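Local coordinates for glycoprotein (Chandipura virus, PDB 5MDM), which probably attaches the virus to host receptors and, as a class III fusion glycoprotein, drives fusion of viral and endosomal membranes at acidic pH, at residues A[1-6]-A[335-340]; A[39-44]-A[240-245]; A[63-68]-A[79-84]. All blocks are in the same frame, centred on the assembly; numbering follows the deposited sequence.

Interaction 1: A[1-6]-A[335-340]; sequences YLSIAF and RMWIDG
Strand 2-6 pairs antiparallel with strand 335-338, their axes closing to 4.6 Å at 141°, and Ile4 and Met336 form a hydrogen-bonded pair: Ile4 N to Met336 O and Met336 N to Ile4 O are both 2.9 Å, the latter nearly straight at 174°. On the face carrying Ser3 and Trp337, a non-hydrogen-bonded pair, Ser3 CB sits over the five-membered ring of the indole, 4.0 Å from its centroid, a CH-pi contact. CG of Arg335 lies over that same ring face, offset toward the rim. The opposite face is apolar. Ile4 and Ile338 cross at about a right angle, Ile4 CG2 meeting Ile338 CD1 at 3.8 Å. With CG beside the backbone N (chi1 -59°) and an extended chi2, Met336 brings SD to 5.1 Å from the centroid of the Phe6 ring, obliquely placed, a Met-aromatic contact. Farther along, Leu2 CD1 packs on Gly340 CA at 3.6 Å. The polar ends find partners in other parts of the chain: Trp337 NE1 hydrogen-bonds Asp397 OD2 and the Arg335 guanidinium the carbonyls of Ser210 and His211. Strand 2-7 thus lies between strand 325-338 and the short strand 392-393, where Gly392 O takes Ser3 OG, while Pro341 of the second subunit packs on Leu2.

Interaction 2: A[39-44]-A[240-245]; sequences ESFLSS and VKTRIQ
Glu39 and Ile244 make the broadest side-chain meeting here, the two chains running antiparallel alongside one another. The apolar part of this overlap is Ile244 CD1 against Glu39 CB, at 3.5 Å. Ile244 is bent at chi2 (-62°), which brings its CD1 methyl up to the glutamate stem. A second apolar contact joins Phe41 and Thr242, whose side chains cross at about a right angle: the methyl CG2 of Thr242 lies 3.6 Å from Phe41 CB and stands obliquely to the ring. In Thr242 the methyl is the branch turned to the phenylalanine, while OG1 is hydrogen-bonded to Asp239 OD1, so the residue divides its polar and apolar branches between two neighbours.

The polar part is a carboxylate reaching a backbone N-H. The Glu39 chain is extended beyond CG and ends beside Gln245 N, which lies 3.1 Å from Glu39 OE2; that oxygen is crowded in the model, so its exact place is less certain. A weak bond from Gln245 N to Glu39 OE1, at 3.4 Å, accompanies it, and how the two oxygens share the N-H is uncertain. The side-chain amide of Gln245 leads away, its OE1 accepting a hydrogen bond from Ile197 N.

By similarity, 39-44 lies in the fusion region and 242-245 in a trimerization region, so the contact joins the two within one chain. The segments share no backbone bridge. Strand 36-49, outermost in its four-stranded antiparallel sheet, pairs with strand 180-192, whose Val187 and Val189 touch Phe41. Across from it, the small 243-244/247-248 ribbon is followed by Leu249, which meets both Phe41 and Ile244.

Interaction 3: A[63-68]-A[79-84]; sequences KWVTTC and THSIHN
Lys63, Val65 and Thr67 are the hydrogen-bonded residues of an antiparallel ladder with His83, Ser81 and Thr79, and each pair makes two N-H to O bonds. All six are 2.9 Å long, from the straight Ser81 N to Val65 O (173°) to the bent Lys63 N to His83 O (142°), at the end of the segments. Strand 63-68 is hydrogen-bonded to 79-84 along one edge and to strand 120-131 along the other.

The aromatic contact lies on the face carrying Trp64, Thr66, His80 and Ile82. Ile82 runs alongside Trp64 and lays its CD1 methyl over the indole face, 3.6 Å from the centroid of the five-membered ring, a CH-pi contact. With chi2 at -171° the isoleucine chain is extended, which puts the methyl over the middle of the indole. Trp64 also packs on Met128, a residue of the experimentally established vimentin interaction. Next along, the His80 ring lies beside Thr66, CD2 being 3.3 Å from Thr66 OG1, a hydroxyl that bonds Pro110 O. Phe109 stacks on His80 and also meets Trp64.

Van der Waals contacts with hydroxyls mark the other face: Ser81 OG lies 3.4 Å from Val65 CB, and Thr79 OG1 the same distance from Thr67 CB.

This hairpin belongs to the fusion region as assigned by similarity, with Cys68 tied to Cys114 by a disulfide. Its chemistry is two-sided: backbone bonds set the register, while aromatic rings and methyls gather on one face and hydroxyls line the other.

In the fold
The three contacts are spread along an elongated chain. Interaction 1 is buried and ties the N-terminal strand to one more than three hundred residues later, whereas interaction 3 is a surface hairpin closed over ten residues, on the opposite side of the chain's centre, its own centre about 72 Å from that of interaction 1. Interaction 2, partly buried, lies about 30 Å from interaction 1 between centres. Strands 36-49 and 56-69 follow one another, so interactions 2 and 3 hold consecutive strands of different sheets. Interactions 1 and 3 rest on backbone ladders, the first with aliphatic, sulfur and indole packing, the other with an indole-methyl contact and hydroxyls near the surface; interaction 2 has no ladder and rests on side-chain packing and a carboxylate reaching a backbone N-H.

Interaction 1: A[1-6]-A[335-340]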
ATOM      1  N   TYR A   1      -8.931 -16.589  -9.012  1.00 98.77           N
ATOM      2  CA  TYR A   1      -8.209 -15.786  -8.034  1.00 96.33           C
ATOM      3  C   TYR A   1      -9.072 -15.542  -6.798  1.00 97.85           C
ATOM      4  O   TYR A   1      -8.566 -15.228  -5.714  1.00102.32           O
ATOM      5  CB  TYR A   1      -7.743 -14.464  -8.653  1.00 97.50           C
ATOM      6  CG  TYR A   1      -8.853 -13.600  -9.212  1.00 99.47           C
ATOM      7  CD1 TYR A   1      -9.377 -12.549  -8.473  1.00103.33           C
ATOM      8  CD2 TYR A   1      -9.368 -13.829 -10.484  1.00101.36           C
ATOM      9  CE1 TYR A   1     -10.389 -11.751  -8.981  1.00111.98           C
ATOM     10  CE2 TYR A   1     -10.381 -13.039 -10.999  1.00107.30           C
ATOM     11  CZ  TYR A   1     -10.888 -12.001 -10.242  1.00115.42           C
ATOM     12  OH  TYR A   1     -11.897 -11.205 -10.745  1.00121.21           O
ATOM     13  N   LEU A   2     -10.379 -15.696  -6.976  1.00 86.11           N
ATOM     14  CA  LEU A   2     -11.324 -15.602  -5.875  1.00 80.98           C
ATOM     15  C   LEU A   2     -11.625 -16.986  -5.319  1.00 89.16           C
ATOM     16  O   LEU A   2     -12.051 -17.883  -6.050  1.00 96.59           O
ATOM     17  CB  LEU A   2     -12.623 -14.964  -6.351  1.00 82.53           C
ATOM     18  CG  LEU A   2     -12.500 -13.559  -6.921  1.00 83.13           C
ATOM     19  CD1 LEU A   2     -13.869 -13.039  -7.286  1.00 93.46           C
ATOM     20  CD2 LEU A   2     -11.829 -12.644  -5.922  1.00 83.13           C
ATOM     21  N   SER A   3     -11.410 -17.157  -4.021  1.00 82.19           N
ATOM     22  CA  SER A   3     -11.683 -18.436  -3.387  1.00 77.34           C
ATOM     23  C   SER A   3     -12.744 -18.300  -2.312  1.00 81.56           C
ATOM     24  O   SER A   3     -12.973 -17.218  -1.782  1.00 78.52           O
ATOM     25  CB  SER A   3     -10.405 -19.025  -2.803  1.00 69.54           C
ATOM     26  OG  SER A   3      -9.495 -17.990  -2.485  1.00 72.23           O
ATOM     27  N   ILE A   4     -13.412 -19.405  -2.014  1.00 85.43           N
ATOM     28  CA  ILE A   4     -14.375 -19.455  -0.931  1.00 75.47           C
ATOM     29  C   ILE A   4     -14.233 -20.802  -0.265  1.00 75.97           C
ATOM     30  O   ILE A   4     -13.664 -21.733  -0.843  1.00 65.34           O
ATOM     31  CB  ILE A   4     -15.823 -19.341  -1.440  1.00 80.75           C
ATOM     32  CG1 ILE A   4     -16.108 -20.430  -2.476  1.00 77.15           C
ATOM     33  CG2 ILE A   4     -16.098 -17.958  -2.014  1.00 82.65           C
ATOM     34  CD1 ILE A   4     -17.554 -20.511  -2.881  1.00 83.13           C
ATOM     35  N   ALA A   5     -14.735 -20.902   0.959  1.00 73.78           N
ATOM     36  CA  ALA A   5     -14.879 -22.195   1.605  1.00 73.93           C
ATOM     37  C   ALA A   5     -16.348 -22.548   1.482  1.00 79.43           C
ATOM     38  O   ALA A   5     -17.213 -21.761   1.866  1.00 84.95           O
ATOM     39  CB  ALA A   5     -14.451 -22.130   3.056  1.00 68.95           C
ATOM     40  N   PHE A   6     -16.624 -23.721   0.930  1.00 75.81           N
ATOM     41  CA  PHE A   6     -17.983 -24.077   0.558  1.00 77.90           C
ATOM     42  C   PHE A   6     -18.223 -25.560   0.823  1.00 83.43           C
ATOM     43  O   PHE A   6     -17.297 -26.357   0.719  1.00 94.29           O
ATOM     44  CB  PHE A   6     -18.183 -23.760  -0.923  1.00 82.61           C
ATOM     45  CG  PHE A   6     -19.615 -23.691  -1.343  1.00 86.24           C
ATOM     46  CD1 PHE A   6     -20.212 -24.753  -2.000  1.00 93.16           C
ATOM     47  CD2 PHE A   6     -20.370 -22.562  -1.077  1.00 82.72           C
ATOM     48  CE1 PHE A   6     -21.534 -24.688  -2.385  1.00104.40           C
ATOM     49  CE2 PHE A   6     -21.688 -22.489  -1.457  1.00 92.74           C
ATOM     50  CZ  PHE A   6     -22.275 -23.554  -2.111  1.00106.66           C
ATOM     51  N   ARG A 335     -12.048 -25.802   0.017  1.00 83.80           N
ATOM     52  CA  ARG A 335     -11.672 -24.598  -0.704  1.00 78.44           C
ATOM     53  C   ARG A 335     -12.005 -24.744  -2.180  1.00 83.69           C
ATOM     54  O   ARG A 335     -11.648 -25.734  -2.819  1.00 81.52           O
ATOM     55  CB  ARG A 335     -10.184 -24.302  -0.516  1.00 83.25           C
ATOM     56  CG  ARG A 335      -9.652 -23.156  -1.353  1.00 66.07           C
ATOM     57  CD  ARG A 335      -8.247 -22.781  -0.912  1.00 85.99           C
ATOM     58  NE  ARG A 335      -8.228 -22.314   0.474  1.00 91.20           N
ATOM     59  CZ  ARG A 335      -7.329 -22.686   1.379  1.00 81.95           C
ATOM     60  NH1 ARG A 335      -6.368 -23.536   1.049  1.00 70.60           N
ATOM     61  NH2 ARG A 335      -7.391 -22.208   2.613  1.00 83.59           N
ATOM     62  N   MET A 336     -12.714 -23.757  -2.711  1.00 89.03           N
ATOM     63  CA  MET A 336     -13.045 -23.726  -4.127  1.00 88.63           C
ATOM     64  C   MET A 336     -12.680 -22.372  -4.704  1.00 94.26           C
ATOM     65  O   MET A 336     -12.661 -21.370  -3.991  1.00 95.88           O
ATOM     66  CB  MET A 336     -14.538 -23.964  -4.336  1.00 80.35           C
ATOM     67  CG  MET A 336     -15.040 -25.271  -3.795  1.00 85.33           C
ATOM     68  SD  MET A 336     -16.800 -25.450  -4.095  1.00100.61           S
ATOM     69  CE  MET A 336     -17.096 -27.088  -3.430  1.00 91.38           C
ATOM     70  N   TRP A 337     -12.394 -22.340  -5.999  1.00 89.31           N
ATOM     71  CA  TRP A 337     -12.203 -21.073  -6.690  1.00 87.74           C
ATOM     72  C   TRP A 337     -13.384 -20.773  -7.604  1.00 90.45           C
ATOM     73  O   TRP A 337     -13.784 -21.611  -8.412  1.00 91.17           O
ATOM     74  CB  TRP A 337     -10.889 -21.071  -7.467  1.00 86.16           C
ATOM     75  CG  TRP A 337      -9.706 -21.008  -6.566  1.00 92.21           C
ATOM     76  CD1 TRP A 337      -9.000 -19.894  -6.210  1.00 88.97           C
ATOM     77  CD2 TRP A 337      -9.098 -22.104  -5.878  1.00 88.09           C
ATOM     78  NE1 TRP A 337      -7.982 -20.233  -5.352  1.00 83.01           N
ATOM     79  CE2 TRP A 337      -8.023 -21.585  -5.131  1.00 83.15           C
ATOM     80  CE3 TRP A 337      -9.360 -23.476  -5.821  1.00 82.74           C
ATOM     81  CZ2 TRP A 337      -7.210 -22.390  -4.339  1.00 81.34           C
ATOM     82  CZ3 TRP A 337      -8.551 -24.271  -5.035  1.00 76.19           C
ATOM     83  CH2 TRP A 337      -7.490 -23.728  -4.307  1.00 81.00           C
ATOM     84  N   ILE A 338     -13.950 -19.583  -7.454  1.00 85.93           N
ATOM     85  CA  ILE A 338     -15.078 -19.174  -8.279  1.00 87.74           C
ATOM     86  C   ILE A 338     -14.680 -18.026  -9.200  1.00 93.35           C
ATOM     87  O   ILE A 338     -13.697 -17.328  -8.943  1.00 81.07           O
ATOM     88  CB  ILE A 338     -16.283 -18.767  -7.425  1.00 81.35           C
ATOM     89  CG1 ILE A 338     -15.900 -17.647  -6.459  1.00 69.86           C
ATOM     90  CG2 ILE A 338     -16.821 -19.972  -6.670  1.00 82.92           C
ATOM     91  CD1 ILE A 338     -17.036 -17.204  -5.573  1.00 77.30           C
ATOM     92  N   ASP A 339     -15.449 -17.836 -10.271  1.00104.04           N
ATOM     93  CA  ASP A 339     -15.090 -16.878 -11.315  1.00108.30           C
ATOM     94  C   ASP A 339     -15.364 -15.422 -10.939  1.00106.19           C
ATOM     95  O   ASP A 339     -14.806 -14.508 -11.541  1.00107.94           O
ATOM     96  CB  ASP A 339     -15.779 -17.230 -12.638  1.00113.02           C
ATOM     97  CG  ASP A 339     -15.321 -18.566 -13.197  1.00125.66           C
ATOM     98  OD1 ASP A 339     -15.060 -19.488 -12.397  1.00135.85           O
ATOM     99  OD2 ASP A 339     -15.219 -18.696 -14.435  1.00126.08           O
ATOM    100  N   GLY A 340     -16.217 -15.211  -9.942  1.00101.40           N
ATOM    101  CA  GLY A 340     -16.537 -13.868  -9.485  1.00 95.50           C
ATOM    102  C   GLY A 340     -17.593 -13.878  -8.398  1.00 95.39           C
ATOM    103  O   GLY A 340     -18.236 -14.903  -8.172  1.00102.75           O
TER

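Interaction 2: A[39-44]-A[240-245]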
ATOM      1  N   GLU A  39       0.611 -33.382  13.756  1.00 74.82           N
ATOM      2  CA  GLU A  39       1.983 -33.375  14.235  1.00 77.60           C
ATOM      3  C   GLU A  39       2.637 -32.077  13.795  1.00 82.55           C
ATOM      4  O   GLU A  39       2.463 -31.638  12.655  1.00 84.99           O
ATOM      5  CB  GLU A  39       2.772 -34.553  13.668  1.00 79.68           C
ATOM      6  CG  GLU A  39       2.466 -35.896  14.297  1.00 86.94           C
ATOM      7  CD  GLU A  39       3.275 -37.017  13.677  1.00100.03           C
ATOM      8  OE1 GLU A  39       4.486 -36.821  13.447  1.00103.39           O
ATOM      9  OE2 GLU A  39       2.698 -38.090  13.408  1.00111.58           O
ATOM     10  N   SER A  40       3.394 -31.467  14.699  1.00 74.02           N
ATOM     11  CA  SER A  40       4.027 -30.191  14.411  1.00 64.68           C
ATOM     12  C   SER A  40       5.545 -30.303  14.387  1.00 65.88           C
ATOM     13  O   SER A  40       6.130 -31.166  15.043  1.00 78.81           O
ATOM     14  CB  SER A  40       3.605 -29.148  15.443  1.00 72.44           C
ATOM     15  OG  SER A  40       2.197 -29.016  15.491  1.00 77.68           O
ATOM     16  N   PHE A  41       6.177 -29.424  13.620  1.00 55.64           N
ATOM     17  CA  PHE A  41       7.631 -29.341  13.598  1.00 66.02           C
ATOM     18  C   PHE A  41       8.092 -27.883  13.599  1.00 74.85           C
ATOM     19  O   PHE A  41       7.413 -27.010  13.053  1.00 75.31           O
ATOM     20  CB  PHE A  41       8.207 -30.109  12.404  1.00 55.26           C
ATOM     21  CG  PHE A  41       7.759 -29.595  11.071  1.00 58.54           C
ATOM     22  CD1 PHE A  41       8.535 -28.682  10.368  1.00 69.83           C
ATOM     23  CD2 PHE A  41       6.565 -30.033  10.510  1.00 63.66           C
ATOM     24  CE1 PHE A  41       8.123 -28.203   9.126  1.00 72.53           C
ATOM     25  CE2 PHE A  41       6.140 -29.554   9.266  1.00 65.76           C
ATOM     26  CZ  PHE A  41       6.924 -28.640   8.575  1.00 64.90           C
ATOM     27  N   LEU A  42       9.233 -27.623  14.236  1.00 69.98           N
ATOM     28  CA  LEU A  42       9.788 -26.274  14.262  1.00 61.05           C
ATOM     29  C   LEU A  42      10.236 -25.879  12.871  1.00 57.97           C
ATOM     30  O   LEU A  42      10.903 -26.647  12.181  1.00 69.83           O
ATOM     31  CB  LEU A  42      10.966 -26.188  15.218  1.00 55.88           C
ATOM     32  CG  LEU A  42      11.649 -24.832  15.341  1.00 56.25           C
ATOM     33  CD1 LEU A  42      10.673 -23.765  15.791  1.00 55.39           C
ATOM     34  CD2 LEU A  42      12.780 -24.937  16.324  1.00 74.75           C
ATOM     35  N   SER A  43       9.863 -24.680  12.451  1.00 56.20           N
ATOM     36  CA  SER A  43      10.182 -24.250  11.102  1.00 65.94           C
ATOM     37  C   SER A  43      10.594 -22.784  11.045  1.00 67.87           C
ATOM     38  O   SER A  43      10.746 -22.111  12.065  1.00 63.44           O
ATOM     39  CB  SER A  43       9.003 -24.522  10.162  1.00 66.05           C
ATOM     40  OG  SER A  43       9.270 -24.080   8.844  1.00 69.00           O
ATOM     41  N   SER A  44      10.775 -22.303   9.828  1.00 69.44           N
ATOM     42  CA  SER A  44      11.257 -20.962   9.599  1.00 64.75           C
ATOM     43  C   SER A  44      10.579 -20.483   8.329  1.00 66.98           C
ATOM     44  O   SER A  44      10.383 -21.264   7.399  1.00 67.89           O
ATOM     45  CB  SER A  44      12.775 -20.998   9.432  1.00 57.40           C
ATOM     46  OG  SER A  44      13.299 -19.725   9.119  1.00 88.11           O
ATOM     47  N   VAL A 240      15.657 -32.745   6.572  1.00 83.73           N
ATOM     48  CA  VAL A 240      15.514 -34.157   6.249  1.00 91.58           C
ATOM     49  C   VAL A 240      15.272 -34.993   7.496  1.00 92.05           C
ATOM     50  O   VAL A 240      14.757 -36.107   7.418  1.00100.46           O
ATOM     51  CB  VAL A 240      16.756 -34.683   5.540  1.00106.47           C
ATOM     52  CG1 VAL A 240      16.414 -35.925   4.730  1.00118.67           C
ATOM     53  CG2 VAL A 240      17.330 -33.605   4.645  1.00122.89           C
ATOM     54  N   LYS A 241      15.634 -34.441   8.647  1.00 85.38           N
ATOM     55  CA  LYS A 241      15.548 -35.169   9.903  1.00 83.90           C
ATOM     56  C   LYS A 241      14.127 -35.265  10.444  1.00 80.42           C
ATOM     57  O   LYS A 241      13.784 -36.224  11.134  1.00 91.95           O
ATOM     58  CB  LYS A 241      16.481 -34.553  10.951  1.00 87.25           C
ATOM     59  CG  LYS A 241      17.952 -34.911  10.738  1.00101.91           C
ATOM     60  CD  LYS A 241      18.134 -36.428  10.676  1.00111.08           C
ATOM     61  CE  LYS A 241      19.580 -36.824  10.422  1.00122.64           C
ATOM     62  NZ  LYS A 241      19.735 -38.305  10.308  1.00132.08           N
ATOM     63  N   THR A 242      13.298 -34.280  10.121  1.00 75.84           N
ATOM     64  CA  THR A 242      11.948 -34.224  10.679  1.00 79.72           C
ATOM     65  C   THR A 242      11.061 -35.373  10.220  1.00 81.29           C
ATOM     66  O   THR A 242      10.836 -35.566   9.021  1.00 89.21           O
ATOM     67  CB  THR A 242      11.254 -32.894  10.365  1.00 75.12           C
ATOM     68  OG1 THR A 242      11.910 -31.840  11.075  1.00 78.72           O
ATOM     69  CG2 THR A 242       9.798 -32.949  10.788  1.00 61.07           C
ATOM     70  N   ARG A 243      10.558 -36.128  11.192  1.00 72.97           N
ATOM     71  CA  ARG A 243       9.712 -37.279  10.914  1.00 80.66           C
ATOM     72  C   ARG A 243       8.238 -37.011  11.214  1.00 85.21           C
ATOM     73  O   ARG A 243       7.903 -36.348  12.192  1.00 85.52           O
ATOM     74  CB  ARG A 243      10.186 -38.497  11.706  1.00 80.01           C
ATOM     75  CG  ARG A 243      11.591 -38.968  11.359  1.00 87.19           C
ATOM     76  CD  ARG A 243      12.011 -40.134  12.245  1.00 96.71           C
ATOM     77  NE  ARG A 243      13.294 -40.707  11.843  1.00115.11           N
ATOM     78  CZ  ARG A 243      13.810 -41.824  12.350  1.00132.56           C
ATOM     79  NH1 ARG A 243      13.153 -42.498  13.286  1.00136.88           N
ATOM     80  NH2 ARG A 243      14.985 -42.272  11.920  1.00135.73           N
ATOM     81  N   ILE A 244       7.370 -37.528  10.351  1.00 88.24           N
ATOM     82  CA  ILE A 244       5.929 -37.484  10.550  1.00 82.85           C
ATOM     83  C   ILE A 244       5.424 -38.897  10.331  1.00 90.93           C
ATOM     84  O   ILE A 244       5.779 -39.531   9.337  1.00 91.46           O
ATOM     85  CB  ILE A 244       5.239 -36.541   9.547  1.00 85.52           C
ATOM     86  CG1 ILE A 244       5.652 -35.089   9.799  1.00 90.69           C
ATOM     87  CG2 ILE A 244       3.727 -36.689   9.620  1.00 84.24           C
ATOM     88  CD1 ILE A 244       5.264 -34.554  11.164  1.00 81.33           C
ATOM     89  N   GLN A 245       4.599 -39.383  11.256  1.00 98.38           N
ATOM     90  CA  GLN A 245       4.203 -40.791  11.288  1.00101.29           C
ATOM     91  C   GLN A 245       5.446 -41.666  11.233  1.00 91.98           C
ATOM     92  O   GLN A 245       5.509 -42.633  10.474  1.00 84.30           O
ATOM     93  CB  GLN A 245       3.245 -41.141  10.144  1.00112.09           C
ATOM     94  CG  GLN A 245       2.435 -42.408  10.394  1.00113.63           C
ATOM     95  CD  GLN A 245       1.491 -42.737   9.256  1.00111.30           C
ATOM     96  OE1 GLN A 245       1.914 -42.914   8.113  1.00 96.19           O
ATOM     97  NE2 GLN A 245       0.200 -42.821   9.564  1.00119.30           N
TER

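Interaction 3: A[63-68]-A[79-84]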
ATOM      1  N   LYS A  63      48.900   1.581  -5.817  1.00145.06           N
ATOM      2  CA  LYS A  63      50.148   2.150  -5.324  1.00135.39           C
ATOM      3  C   LYS A  63      50.367   3.544  -5.905  1.00131.97           C
ATOM      4  O   LYS A  63      50.352   3.729  -7.116  1.00121.87           O
ATOM      5  CB  LYS A  63      51.332   1.229  -5.647  1.00122.33           C
ATOM      6  CG  LYS A  63      51.383  -0.014  -4.766  1.00121.38           C
ATOM      7  CD  LYS A  63      52.556  -0.926  -5.098  1.00121.00           C
ATOM      8  CE  LYS A  63      52.382  -1.590  -6.453  1.00124.42           C
ATOM      9  NZ  LYS A  63      53.458  -2.586  -6.718  1.00125.84           N
ATOM     10  N   TRP A  64      50.542   4.530  -5.035  1.00139.62           N
ATOM     11  CA  TRP A  64      50.896   5.872  -5.470  1.00152.35           C
ATOM     12  C   TRP A  64      52.414   6.002  -5.418  1.00156.16           C
ATOM     13  O   TRP A  64      53.017   5.925  -4.348  1.00156.43           O
ATOM     14  CB  TRP A  64      50.228   6.933  -4.593  1.00163.92           C
ATOM     15  CG  TRP A  64      48.726   6.979  -4.712  1.00170.16           C
ATOM     16  CD1 TRP A  64      47.883   5.924  -4.913  1.00170.48           C
ATOM     17  CD2 TRP A  64      47.896   8.146  -4.648  1.00173.03           C
ATOM     18  NE1 TRP A  64      46.583   6.361  -4.970  1.00172.32           N
ATOM     19  CE2 TRP A  64      46.564   7.721  -4.810  1.00173.32           C
ATOM     20  CE3 TRP A  64      48.153   9.508  -4.467  1.00177.63           C
ATOM     21  CZ2 TRP A  64      45.492   8.608  -4.797  1.00177.48           C
ATOM     22  CZ3 TRP A  64      47.086  10.387  -4.453  1.00180.00           C
ATOM     23  CH2 TRP A  64      45.773   9.933  -4.616  1.00179.19           C
ATOM     24  N   VAL A  65      53.022   6.186  -6.585  1.00156.90           N
ATOM     25  CA  VAL A  65      54.472   6.141  -6.715  1.00154.87           C
ATOM     26  C   VAL A  65      55.092   7.500  -7.032  1.00156.16           C
ATOM     27  O   VAL A  65      54.790   8.113  -8.059  1.00152.67           O
ATOM     28  CB  VAL A  65      54.895   5.136  -7.805  1.00151.98           C
ATOM     29  CG1 VAL A  65      56.401   5.162  -7.996  1.00153.58           C
ATOM     30  CG2 VAL A  65      54.420   3.737  -7.446  1.00149.96           C
ATOM     31  N   THR A  66      55.957   7.958  -6.131  1.00160.53           N
ATOM     32  CA  THR A  66      56.779   9.138  -6.363  1.00160.76           C
ATOM     33  C   THR A  66      58.158   8.690  -6.822  1.00155.43           C
ATOM     34  O   THR A  66      58.886   8.031  -6.076  1.00150.91           O
ATOM     35  CB  THR A  66      56.934   9.983  -5.088  1.00166.43           C
ATOM     36  OG1 THR A  66      55.654  10.483  -4.685  1.00175.28           O
ATOM     37  CG2 THR A  66      57.869  11.152  -5.336  1.00166.90           C
ATOM     38  N   THR A  67      58.510   9.042  -8.054  1.00160.42           N
ATOM     39  CA  THR A  67      59.766   8.598  -8.645  1.00163.05           C
ATOM     40  C   THR A  67      60.764   9.739  -8.788  1.00169.06           C
ATOM     41  O   THR A  67      60.443  10.789  -9.348  1.00171.92           O
ATOM     42  CB  THR A  67      59.543   7.947 -10.027  1.00155.25           C
ATOM     43  OG1 THR A  67      58.563   6.904  -9.919  1.00148.79           O
ATOM     44  CG2 THR A  67      60.843   7.365 -10.558  1.00147.13           C
ATOM     45  N   CYS A  68      61.972   9.523  -8.279  1.00173.67           N
ATOM     46  CA  CYS A  68      63.047  10.505  -8.381  1.00177.87           C
ATOM     47  C   CYS A  68      64.087  10.064  -9.402  1.00177.93           C
ATOM     48  O   CYS A  68      64.696   9.003  -9.263  1.00173.37           O
ATOM     49  CB  CYS A  68      63.710  10.716  -7.017  1.00177.46           C
ATOM     50  SG  CYS A  68      65.075  11.904  -7.015  1.00360.83           S
ATOM     51  N   THR A  79      58.655  12.464 -10.923  1.00178.97           N
ATOM     52  CA  THR A  79      57.385  12.130 -11.553  1.00172.86           C
ATOM     53  C   THR A  79      56.446  11.481 -10.547  1.00170.42           C
ATOM     54  O   THR A  79      56.885  10.923  -9.542  1.00172.23           O
ATOM     55  CB  THR A  79      57.565  11.193 -12.764  1.00165.40           C
ATOM     56  OG1 THR A  79      58.275  10.016 -12.363  1.00159.31           O
ATOM     57  CG2 THR A  79      58.337  11.893 -13.868  1.00163.57           C
ATOM     58  N   HIS A  80      55.151  11.565 -10.822  1.00166.00           N
ATOM     59  CA  HIS A  80      54.145  10.970  -9.954  1.00164.48           C
ATOM     60  C   HIS A  80      53.215  10.067 -10.755  1.00163.15           C
ATOM     61  O   HIS A  80      52.588  10.510 -11.716  1.00163.48           O
ATOM     62  CB  HIS A  80      53.343  12.063  -9.248  1.00163.55           C
ATOM     63  CG  HIS A  80      54.093  12.751  -8.149  1.00158.21           C
ATOM     64  ND1 HIS A  80      53.859  14.062  -7.796  1.00160.25           N
ATOM     65  CD2 HIS A  80      55.066  12.306  -7.318  1.00149.22           C
ATOM     66  CE1 HIS A  80      54.658  14.397  -6.799  1.00154.60           C
ATOM     67  NE2 HIS A  80      55.399  13.350  -6.489  1.00146.56           N
ATOM     68  N   SER A  81      53.133   8.800 -10.360  1.00160.69           N
ATOM     69  CA  SER A  81      52.267   7.848 -11.048  1.00158.30           C
ATOM     70  C   SER A  81      51.357   7.117 -10.069  1.00160.82           C
ATOM     71  O   SER A  81      51.564   7.173  -8.859  1.00166.42           O
ATOM     72  CB  SER A  81      53.102   6.836 -11.836  1.00154.50           C
ATOM     73  OG  SER A  81      53.876   6.030 -10.965  1.00151.25           O
ATOM     74  N   ILE A  82      50.339   6.442 -10.598  1.00157.09           N
ATOM     75  CA  ILE A  82      49.470   5.595  -9.785  1.00150.94           C
ATOM     76  C   ILE A  82      49.235   4.261 -10.483  1.00148.49           C
ATOM     77  O   ILE A  82      48.801   4.223 -11.632  1.00147.20           O
ATOM     78  CB  ILE A  82      48.110   6.259  -9.499  1.00150.35           C
ATOM     79  CG1 ILE A  82      48.293   7.551  -8.698  1.00147.83           C
ATOM     80  CG2 ILE A  82      47.207   5.299  -8.744  1.00154.15           C
ATOM     81  CD1 ILE A  82      46.997   8.157  -8.197  1.00140.78           C
ATOM     82  N   HIS A  83      49.529   3.168  -9.787  1.00151.52           N
ATOM     83  CA  HIS A  83      49.402   1.833 -10.355  1.00158.09           C
ATOM     84  C   HIS A  83      48.305   1.037  -9.658  1.00157.35           C
ATOM     85  O   HIS A  83      48.464   0.622  -8.511  1.00161.91           O
ATOM     86  CB  HIS A  83      50.730   1.078 -10.247  1.00162.14           C
ATOM     87  CG  HIS A  83      51.886   1.795 -10.868  1.00166.36           C
ATOM     88  ND1 HIS A  83      51.731   2.736 -11.864  1.00167.10           N
ATOM     89  CD2 HIS A  83      53.217   1.713 -10.631  1.00170.84           C
ATOM     90  CE1 HIS A  83      52.918   3.201 -12.215  1.00170.94           C
ATOM     91  NE2 HIS A  83      53.836   2.597 -11.482  1.00173.81           N
ATOM     92  N   ASN A  84      47.196   0.824 -10.356  1.00149.48           N
ATOM     93  CA  ASN A  84      46.118   0.001  -9.827  1.00149.11           C
ATOM     94  C   ASN A  84      46.572  -1.439  -9.634  1.00146.84           C
ATOM     95  O   ASN A  84      47.118  -2.049 -10.551  1.00142.99           O
ATOM     96  CB  ASN A  84      44.905   0.039 -10.758  1.00152.40           C
ATOM     97  CG  ASN A  84      44.201   1.380 -10.746  1.00160.35           C
ATOM     98  OD1 ASN A  84      44.289   2.134  -9.776  1.00167.89           O
ATOM     99  ND2 ASN A  84      43.492   1.685 -11.826  1.00158.92           N
TER